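Local atomic coordinates of BauA (Acinetobacter baumannii, PDB entry 6HCP), a protein that takes up ferric preacinetobactin, an iron-siderophore complex, across the outer membrane of Acinetobacter baumannii as a TonB-dependent receptor. Residues A[538-542]-A[590-594]; A[335-339]-A[379-384]; A[77-83]-A[129-133]. All coordinates share one frame; numbering follows the deposited sequence.

Two of the three contacts lie in the beta barrel of this TonB-dependent receptor and the third in the plug. Contact 1 (538-542 with 590-594) and contact 2 (335-339 with 379-384) are found where barrel strands give way to loops, at the rim away from the chain termini, with centres about 31 Å apart. Contact 3 (77-83 with 129-133) is deeper, about 10 Å from the centre of the chain; its centre is about 29 Å from that of contact 2 and about 38 Å from that of contact 1. No two contacts touch: even contacts 2 and 3 remain about 14 Å apart at their nearest atoms.

Contact 1 of 3, residues A[538-542]-A[590-594]; sequences SYLDP and KTKSG. With EDO (1,2-ethanediol), chain E.
Lys592 lies across the ring of Tyr539 at the rim of the TonB-dependent receptor barrel. Tyr539 belongs to the end of strand 524-541, while Lys592 sits in the loop between strands 575-590 and 599-618. Strand 549-569 pairs with both 524-541 and 575-590, so the contact reaches past one intervening strand. The ring takes the lysine on one face, where Tyr539 CE1 and Lys592 CA come to 3.6 Å. From there the lysine side chain can be followed outward. Lys592 CB makes a CH-pi contact, 4.0 Å from the centroid of the Tyr539 ring and 18° off the ring normal. Lys592 CG is still beside the ring, 3.8 Å from Tyr539 CD1, and Lys592 CD then passes beyond it to lie 3.7 Å from Leu540 O. Lys592 CE approaches the same carbonyl more closely, at 3.2 Å from Leu540 O, and also packs against the proline ring at 4.0 Å from Pro542 CD. Lys592 NZ ends 3.4 Å from Leu540 O. The chain is extended beyond CG, with CG opposite the backbone N (chi1 -175°), which carries the amine across the end of the strand, past the Leu540 carbonyl. On the tyrosine side, chi1 of 56° sets the ring between its own N and carbonyl carbon, and the ring reaches across to the loop. The loop is tightened by a backbone bond from Gly594 N to Thr591 O, while Thr591 OG1 is held by Asp597 and Asn596. A 1,2-ethanediol, probably from the crystallisation liquor, finds a place here too: its O2 donates to Lys590 O over 2.9 Å.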
loop_
_atom_site.group_PDB
_atom_site.type_symbol
_atom_site.label_atom_id
_atom_site.label_comp_id
_atom_site.label_asym_id
_atom_site.label_seq_id
_atom_site.Cartn_x
_atom_site.Cartn_y
_atom_site.Cartn_z
ATOM N N SER A 538 -3.503 47.535 3.802
ATOM C CA SER A 538 -3.948 48.801 3.220
ATOM C C SER A 538 -5.029 48.520 2.172
ATOM O O SER A 538 -4.975 47.506 1.518
ATOM C CB SER A 538 -2.777 49.533 2.632
ATOM O OG SER A 538 -1.848 49.928 3.640
ATOM N N TYR A 539 -5.983 49.442 2.015
ATOM C CA TYR A 539 -7.016 49.307 0.993
ATOM C C TYR A 539 -7.696 50.661 0.736
ATOM O O TYR A 539 -7.596 51.584 1.532
ATOM C CB TYR A 539 -8.030 48.247 1.432
ATOM C CG TYR A 539 -8.652 48.512 2.774
ATOM C CD1 TYR A 539 -9.725 49.376 2.878
ATOM C CD2 TYR A 539 -8.236 47.870 3.926
ATOM C CE1 TYR A 539 -10.276 49.711 4.099
ATOM C CE2 TYR A 539 -8.809 48.158 5.156
ATOM C CZ TYR A 539 -9.821 49.096 5.246
ATOM O OH TYR A 539 -10.412 49.439 6.430
ATOM N N LEU A 540 -8.468 50.712 -0.349
ATOM C CA LEU A 540 -9.294 51.853 -0.728
ATOM C C LEU A 540 -10.618 51.798 0.033
ATOM O O LEU A 540 -11.328 50.815 -0.067
ATOM C CB LEU A 540 -9.491 51.751 -2.242
ATOM C CG LEU A 540 -9.928 53.017 -2.968
ATOM C CD1 LEU A 540 -9.035 54.202 -2.609
ATOM C CD2 LEU A 540 -9.925 52.786 -4.478
ATOM N N ASP A 541 -10.854 52.779 0.917
ATOM C CA ASP A 541 -12.013 52.844 1.799
ATOM C C ASP A 541 -13.098 53.765 1.215
ATOM O O ASP A 541 -13.006 54.989 1.314
ATOM C CB ASP A 541 -11.588 53.301 3.197
ATOM C CG ASP A 541 -12.710 53.288 4.225
ATOM O OD1 ASP A 541 -13.851 52.951 3.840
ATOM O OD2 ASP A 541 -12.460 53.702 5.376
ATOM N N PRO A 542 -14.242 53.223 0.731
ATOM C CA PRO A 542 -15.280 54.063 0.128
ATOM C C PRO A 542 -16.125 54.841 1.152
ATOM O O PRO A 542 -16.836 55.773 0.776
ATOM C CB PRO A 542 -16.132 53.067 -0.677
ATOM C CG PRO A 542 -15.922 51.747 0.024
ATOM C CD PRO A 542 -14.491 51.787 0.524
ATOM N N LYS A 590 -9.832 43.937 11.203
ATOM C CA LYS A 590 -10.299 45.119 10.476
ATOM C C LYS A 590 -10.117 44.893 8.978
ATOM O O LYS A 590 -9.010 44.660 8.511
ATOM C CB LYS A 590 -9.551 46.368 10.951
ATOM C CG LYS A 590 -9.624 46.611 12.453
ATOM C CD LYS A 590 -8.612 47.610 12.978
ATOM C CE LYS A 590 -8.394 47.505 14.473
ATOM N NZ LYS A 590 -7.273 48.368 14.911
ATOM N N THR A 591 -11.227 44.992 8.243
ATOM C CA THR A 591 -11.292 44.692 6.825
ATOM C C THR A 591 -12.077 45.799 6.113
ATOM O O THR A 591 -12.835 46.516 6.725
ATOM C CB THR A 591 -11.942 43.316 6.588
ATOM O OG1 THR A 591 -13.330 43.399 6.932
ATOM C CG2 THR A 591 -11.277 42.213 7.387
ATOM N N LYS A 592 -11.862 45.904 4.809
ATOM C CA LYS A 592 -12.550 46.874 3.942
ATOM C C LYS A 592 -14.075 46.820 4.139
ATOM O O LYS A 592 -14.690 45.754 4.046
ATOM C CB LYS A 592 -12.185 46.594 2.486
ATOM C CG LYS A 592 -12.741 47.607 1.498
ATOM C CD LYS A 592 -12.401 47.304 0.064
ATOM C CE LYS A 592 -13.074 48.271 -0.893
ATOM N NZ LYS A 592 -12.337 48.383 -2.172
ATOM N N SER A 593 -14.630 47.962 4.566
ATOM C CA SER A 593 -16.061 48.192 4.820
ATOM C C SER A 593 -16.576 47.359 5.993
ATOM O O SER A 593 -17.776 47.238 6.151
ATOM C CB SER A 593 -16.896 47.930 3.594
ATOM O OG SER A 593 -16.439 48.710 2.501
ATOM N N GLY A 594 -15.680 46.720 6.758
ATOM C CA GLY A 594 -16.109 45.921 7.894
ATOM C C GLY A 594 -16.673 44.557 7.493
ATOM O O GLY A 594 -17.020 43.753 8.357
HETATM C C1 EDO E . -6.073 41.725 6.609
HETATM O O1 EDO E . -5.258 42.783 7.108
HETATM C C2 EDO E . -7.489 42.052 7.057
HETATM O O2 EDO E . -7.956 43.149 6.268
#

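Contact 2 of 3, residues A[335-339]-A[379-384]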
loop_
_atom_site.group_PDB
_atom_site.type_symbol
_atom_site.label_atom_id
_atom_site.label_comp_id
_atom_site.label_asym_id
_atom_site.label_seq_id
_atom_site.Cartn_x
_atom_site.Cartn_y
_atom_site.Cartn_z
ATOM N N THR A 335 -6.993 28.972 -18.178
ATOM C CA THR A 335 -6.343 29.953 -19.032
ATOM C C THR A 335 -4.833 29.721 -18.972
ATOM O O THR A 335 -4.295 29.355 -17.935
ATOM C CB THR A 335 -6.708 31.375 -18.580
ATOM O OG1 THR A 335 -6.125 31.513 -17.288
ATOM C CG2 THR A 335 -8.197 31.615 -18.477
ATOM N N LEU A 336 -4.151 29.992 -20.086
ATOM C CA LEU A 336 -2.742 29.747 -20.210
ATOM C C LEU A 336 -1.986 31.079 -20.137
ATOM O O LEU A 336 -2.477 32.081 -20.614
ATOM C CB LEU A 336 -2.481 29.044 -21.542
ATOM C CG LEU A 336 -3.281 27.761 -21.772
ATOM C CD1 LEU A 336 -2.925 27.144 -23.115
ATOM C CD2 LEU A 336 -3.041 26.772 -20.644
ATOM N N GLY A 337 -0.760 31.038 -19.617
ATOM C CA GLY A 337 0.085 32.227 -19.463
ATOM C C GLY A 337 1.557 31.878 -19.446
ATOM O O GLY A 337 1.942 30.710 -19.306
ATOM N N GLN A 338 2.394 32.887 -19.687
ATOM C CA GLN A 338 3.838 32.747 -19.643
ATOM C C GLN A 338 4.410 33.910 -18.829
ATOM O O GLN A 338 3.950 35.047 -18.943
ATOM C CB GLN A 338 4.426 32.732 -21.054
ATOM C CG GLN A 338 3.903 31.589 -21.912
ATOM C CD GLN A 338 4.541 31.539 -23.286
ATOM O OE1 GLN A 338 5.269 32.446 -23.696
ATOM N NE2 GLN A 338 4.433 30.384 -23.925
ATOM N N LEU A 339 5.430 33.604 -18.031
ATOM C CA LEU A 339 6.114 34.601 -17.223
ATOM C C LEU A 339 7.596 34.265 -17.193
ATOM O O LEU A 339 7.986 33.106 -17.091
ATOM C CB LEU A 339 5.520 34.599 -15.809
ATOM C CG LEU A 339 6.230 35.497 -14.787
ATOM C CD1 LEU A 339 6.175 36.958 -15.206
ATOM C CD2 LEU A 339 5.609 35.326 -13.408
ATOM N N TYR A 379 8.998 39.676 -18.037
ATOM C CA TYR A 379 8.488 39.326 -19.349
ATOM C C TYR A 379 7.222 38.505 -19.146
ATOM O O TYR A 379 7.128 37.759 -18.167
ATOM C CB TYR A 379 9.483 38.446 -20.104
ATOM C CG TYR A 379 10.870 38.992 -20.246
ATOM C CD1 TYR A 379 11.740 39.018 -19.174
ATOM C CD2 TYR A 379 11.317 39.496 -21.462
ATOM C CE1 TYR A 379 13.016 39.538 -19.288
ATOM C CE2 TYR A 379 12.573 40.069 -21.579
ATOM C CZ TYR A 379 13.432 40.073 -20.499
ATOM O OH TYR A 379 14.691 40.582 -20.623
ATOM N N GLY A 380 6.247 38.638 -20.040
ATOM C CA GLY A 380 5.120 37.731 -19.944
ATOM C C GLY A 380 4.036 37.937 -20.978
ATOM O O GLY A 380 3.957 38.961 -21.643
ATOM N N TYR A 381 3.174 36.918 -21.073
ATOM C CA TYR A 381 1.868 37.003 -21.707
ATOM C C TYR A 381 0.795 36.692 -20.666
ATOM O O TYR A 381 0.768 35.587 -20.090
ATOM C CB TYR A 381 1.691 35.953 -22.811
ATOM C CG TYR A 381 2.494 36.161 -24.065
ATOM C CD1 TYR A 381 2.209 37.203 -24.936
ATOM C CD2 TYR A 381 3.363 35.174 -24.495
ATOM C CE1 TYR A 381 2.866 37.319 -26.153
ATOM C CE2 TYR A 381 4.033 35.279 -25.699
ATOM C CZ TYR A 381 3.772 36.345 -26.534
ATOM O OH TYR A 381 4.427 36.384 -27.723
ATOM N N ARG A 382 -0.170 37.595 -20.554
ATOM C CA ARG A 382 -1.420 37.305 -19.904
ATOM C C ARG A 382 -2.307 36.505 -20.869
ATOM O O ARG A 382 -3.122 35.706 -20.445
ATOM C CB ARG A 382 -2.103 38.607 -19.468
ATOM C CG ARG A 382 -3.069 38.431 -18.304
ATOM C CD ARG A 382 -3.840 39.690 -17.931
ATOM N NE ARG A 382 -4.570 40.266 -19.057
ATOM C CZ ARG A 382 -5.760 39.853 -19.491
ATOM N NH1 ARG A 382 -6.419 38.907 -18.844
ATOM N NH2 ARG A 382 -6.278 40.374 -20.589
ATOM N N ILE A 383 -2.243 36.853 -22.154
ATOM C CA ILE A 383 -2.951 36.135 -23.222
ATOM C C ILE A 383 -1.911 35.730 -24.264
ATOM O O ILE A 383 -1.210 36.575 -24.795
ATOM C CB ILE A 383 -4.063 37.001 -23.853
ATOM C CG1 ILE A 383 -5.078 37.512 -22.828
ATOM C CG2 ILE A 383 -4.751 36.241 -24.975
ATOM C CD1 ILE A 383 -6.000 38.583 -23.366
ATOM N N ILE A 384 -1.708 34.426 -24.443
ATOM C CA ILE A 384 -0.728 33.927 -25.373
ATOM C C ILE A 384 -1.342 33.950 -26.772
ATOM O O ILE A 384 -2.378 33.322 -27.001
ATOM C CB ILE A 384 -0.297 32.500 -25.000
ATOM C CG1 ILE A 384 0.220 32.398 -23.564
ATOM C CG2 ILE A 384 0.723 31.976 -25.987
ATOM C CD1 ILE A 384 0.510 30.984 -23.145
HETATM O O HOH W 1 -3.375 32.606 -23.212
#
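Gln338 and Tyr381 form an antiparallel, hydrogen-bonded beta pair in a long barrel hairpin, near the ends of strands 331-358 and 361-381 farthest from their connecting turn. Strands 335-339 and 379-381 run antiparallel, at 172°. Gln338 N donates to Tyr381 O at 3.2 Å. The return bond, from Tyr381 N to Gln338 O, is shorter at 2.9 Å. In the neighbouring non-hydrogen-bonded pair, Leu339 faces Gly380, and the two CA atoms come as near as 4.3 Å. Past Tyr381 the pairing stops and a water takes over, hydrogen-bonded to both Leu336 O and Ile384 N. Ile384 turns back over the strand, its CD1 lying 3.7 Å from Gln338 CG and 3.9 Å from Leu336 CB. Gln338 and Tyr381 send their side chains out from the same face of the sheet, next to each other. Gln338 OE1 meets the edge of the ring in its plane, 3.4 Å from Tyr381 CD2, with amide and ring planes 53° apart. Gln338 NE2 donates to Glu407 O and Asn318 OD1, Gln338 OE1 accepts a weak hydrogen bond from Thr409 N, and Tyr381 OH bonds weakly to Thr409 OG1. The buried amide is therefore satisfied, firmly at NE2 and more weakly at OE1, by Asn318 of the adjacent strand 302-318 and by residues of the 407-411 loop, tying this strand end to that loop.

Contact 3 of 3, residues A[77-83]-A[129-133]; sequences AKDITEV and RTSPE
Within the plug domain, Pro132 and Thr130 pack against the turn that leads into the short helix 81-84. The nearest CA atoms are those of Asp79 and Ser131. The Pro132 ring points into the turn: its CG lies 3.4 Å from Ala77 O, and its CD rests against the carbonyl carbon of Lys78. Ile80 and Pro132 lie flank to flank with their side chains running oppositely, bringing Ile80 CD1 to 4.1 Å from Pro132 CB. The same isoleucine runs alongside Thr130, with Ile80 CG1 3.8 Å from Thr130 CB. Between the backbones, Asp79 CA makes a CA-H...O contact of 3.3 Å to Thr130 O.

Asp79 has a second job. With chi1 at 65°, its carboxylate turns back over its own chain, and Asp79 OD1 accepts from Glu82 N at 3.0 Å, a capping bond met nearly head-on to the C-O bond. Glu82 answers: its OE1 receives Lys78 N from above the carboxylate plane, so the turn is held by side chains at both ends. The other oxygen, Asp79 OD2, takes a water bond of 2.7 Å, and that water accepts from Arg129 NH1. The arginine and aspartate planes are nearly coplanar, 24° apart, but their charged atoms are not in contact; the water bridges them, and Arg129 CD packs against the Asp79 side chain. Arg129 NH2 forms a salt bridge with Asp249 and also donates to Gly99 O. Within 129-133, Ser131 OG donates to Glu133 OE1, 2.6 Å away, on its syn lone pair.

Ile80 and Thr130 both reach Leu163 of strand 159-165 in the plug sheet, whereas Ser131 and Glu133 turn to Arg211 and Met209 of barrel strand 202-212; the contact thus lies between the plug sheet and the barrel wall.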
loop_
_atom_site.group_PDB
_atom_site.type_symbol
_atom_site.label_atom_id
_atom_site.label_comp_id
_atom_site.label_asym_id
_atom_site.label_seq_id
_atom_site.Cartn_x
_atom_site.Cartn_y
_atom_site.Cartn_z
ATOM N N ALA A 77 15.329 15.118 2.827
ATOM C CA ALA A 77 14.653 16.365 2.513
ATOM C C ALA A 77 15.147 16.909 1.169
ATOM O O ALA A 77 16.358 17.042 0.922
ATOM C CB ALA A 77 14.878 17.358 3.633
ATOM N N LYS A 78 14.190 17.255 0.315
ATOM C CA LYS A 78 14.441 17.719 -1.035
ATOM C C LYS A 78 14.350 19.256 -1.104
ATOM O O LYS A 78 14.689 19.857 -2.115
ATOM C CB LYS A 78 13.421 17.074 -1.972
ATOM C CG LYS A 78 13.422 15.546 -2.005
ATOM C CD LYS A 78 14.495 14.956 -2.911
ATOM C CE LYS A 78 14.522 13.432 -2.955
ATOM N NZ LYS A 78 15.015 12.857 -1.680
ATOM N N ASP A 79 13.791 19.877 -0.058
ATOM C CA ASP A 79 13.652 21.328 -0.000
ATOM C C ASP A 79 13.543 21.748 1.466
ATOM O O ASP A 79 13.625 20.916 2.360
ATOM C CB ASP A 79 12.482 21.809 -0.866
ATOM C CG ASP A 79 11.102 21.361 -0.408
ATOM O OD1 ASP A 79 10.959 21.025 0.773
ATOM O OD2 ASP A 79 10.193 21.296 -1.267
ATOM N N ILE A 80 13.521 23.063 1.718
ATOM C CA ILE A 80 13.602 23.560 3.071
ATOM C C ILE A 80 12.322 23.214 3.839
ATOM O O ILE A 80 12.377 22.896 5.020
ATOM C CB ILE A 80 13.894 25.071 3.082
ATOM C CG1 ILE A 80 15.261 25.363 2.457
ATOM C CG2 ILE A 80 13.794 25.593 4.500
ATOM C CD1 ILE A 80 16.404 24.586 3.087
ATOM N N THR A 81 11.186 23.199 3.130
ATOM C CA THR A 81 9.885 22.862 3.748
ATOM C C THR A 81 9.961 21.486 4.425
ATOM O O THR A 81 9.452 21.288 5.523
ATOM C CB THR A 81 8.758 22.868 2.707
ATOM O OG1 THR A 81 8.690 24.172 2.127
ATOM C CG2 THR A 81 7.419 22.510 3.314
ATOM N N GLU A 82 10.584 20.529 3.730
ATOM C CA GLU A 82 10.682 19.135 4.193
ATOM C C GLU A 82 11.603 19.030 5.408
ATOM O O GLU A 82 11.568 18.020 6.103
ATOM C CB GLU A 82 11.180 18.236 3.061
ATOM C CG GLU A 82 10.119 18.024 2.003
ATOM C CD GLU A 82 10.487 17.102 0.854
ATOM O OE1 GLU A 82 11.517 16.404 0.939
ATOM O OE2 GLU A 82 9.706 17.058 -0.102
ATOM N N VAL A 83 12.394 20.077 5.683
ATOM C CA VAL A 83 13.141 20.151 6.912
ATOM C C VAL A 83 12.297 20.788 8.018
ATOM O O VAL A 83 12.262 20.292 9.140
ATOM C CB VAL A 83 14.465 20.921 6.729
ATOM C CG1 VAL A 83 15.252 20.941 8.019
ATOM C CG2 VAL A 83 15.311 20.353 5.599
ATOM N N ARG A 129 12.890 27.941 -4.414
ATOM C CA ARG A 129 13.063 26.615 -3.793
ATOM C C ARG A 129 14.549 26.334 -3.608
ATOM O O ARG A 129 15.331 26.585 -4.502
ATOM C CB ARG A 129 12.404 25.517 -4.639
ATOM C CG ARG A 129 12.606 24.097 -4.108
ATOM C CD ARG A 129 11.386 23.221 -4.369
ATOM N NE ARG A 129 11.058 23.168 -5.775
ATOM C CZ ARG A 129 9.887 23.479 -6.303
ATOM N NH1 ARG A 129 8.784 23.505 -5.555
ATOM N NH2 ARG A 129 9.823 23.621 -7.614
ATOM N N THR A 130 14.895 25.821 -2.426
ATOM C CA THR A 130 16.246 25.554 -2.042
ATOM C C THR A 130 16.389 24.075 -1.676
ATOM O O THR A 130 15.858 23.642 -0.660
ATOM C CB THR A 130 16.691 26.470 -0.888
ATOM O OG1 THR A 130 16.615 27.820 -1.351
ATOM C CG2 THR A 130 18.103 26.170 -0.433
ATOM N N SER A 131 17.255 23.363 -2.413
ATOM C CA SER A 131 17.650 21.994 -2.026
ATOM C C SER A 131 18.746 22.079 -0.969
ATOM O O SER A 131 19.625 22.937 -1.027
ATOM C CB SER A 131 18.068 21.163 -3.235
ATOM O OG SER A 131 18.059 19.771 -2.909
ATOM N N PRO A 132 18.636 21.331 0.141
ATOM C CA PRO A 132 19.452 21.641 1.313
ATOM C C PRO A 132 20.834 20.976 1.467
ATOM O O PRO A 132 21.420 21.059 2.565
ATOM C CB PRO A 132 18.566 21.165 2.468
ATOM C CG PRO A 132 17.767 20.026 1.883
ATOM C CD PRO A 132 17.525 20.410 0.443
ATOM N N GLU A 133 21.411 20.479 0.370
ATOM C CA GLU A 133 22.659 19.680 0.458
ATOM C C GLU A 133 23.850 20.525 0.928
ATOM O O GLU A 133 24.824 19.979 1.415
ATOM C CB GLU A 133 22.995 19.044 -0.888
ATOM C CG GLU A 133 22.147 17.821 -1.183
ATOM C CD GLU A 133 20.793 18.136 -1.789
ATOM O OE1 GLU A 133 20.488 19.348 -2.006
ATOM O OE2 GLU A 133 20.075 17.174 -2.137
HETATM O O HOH W 2 8.255 22.492 -2.806
#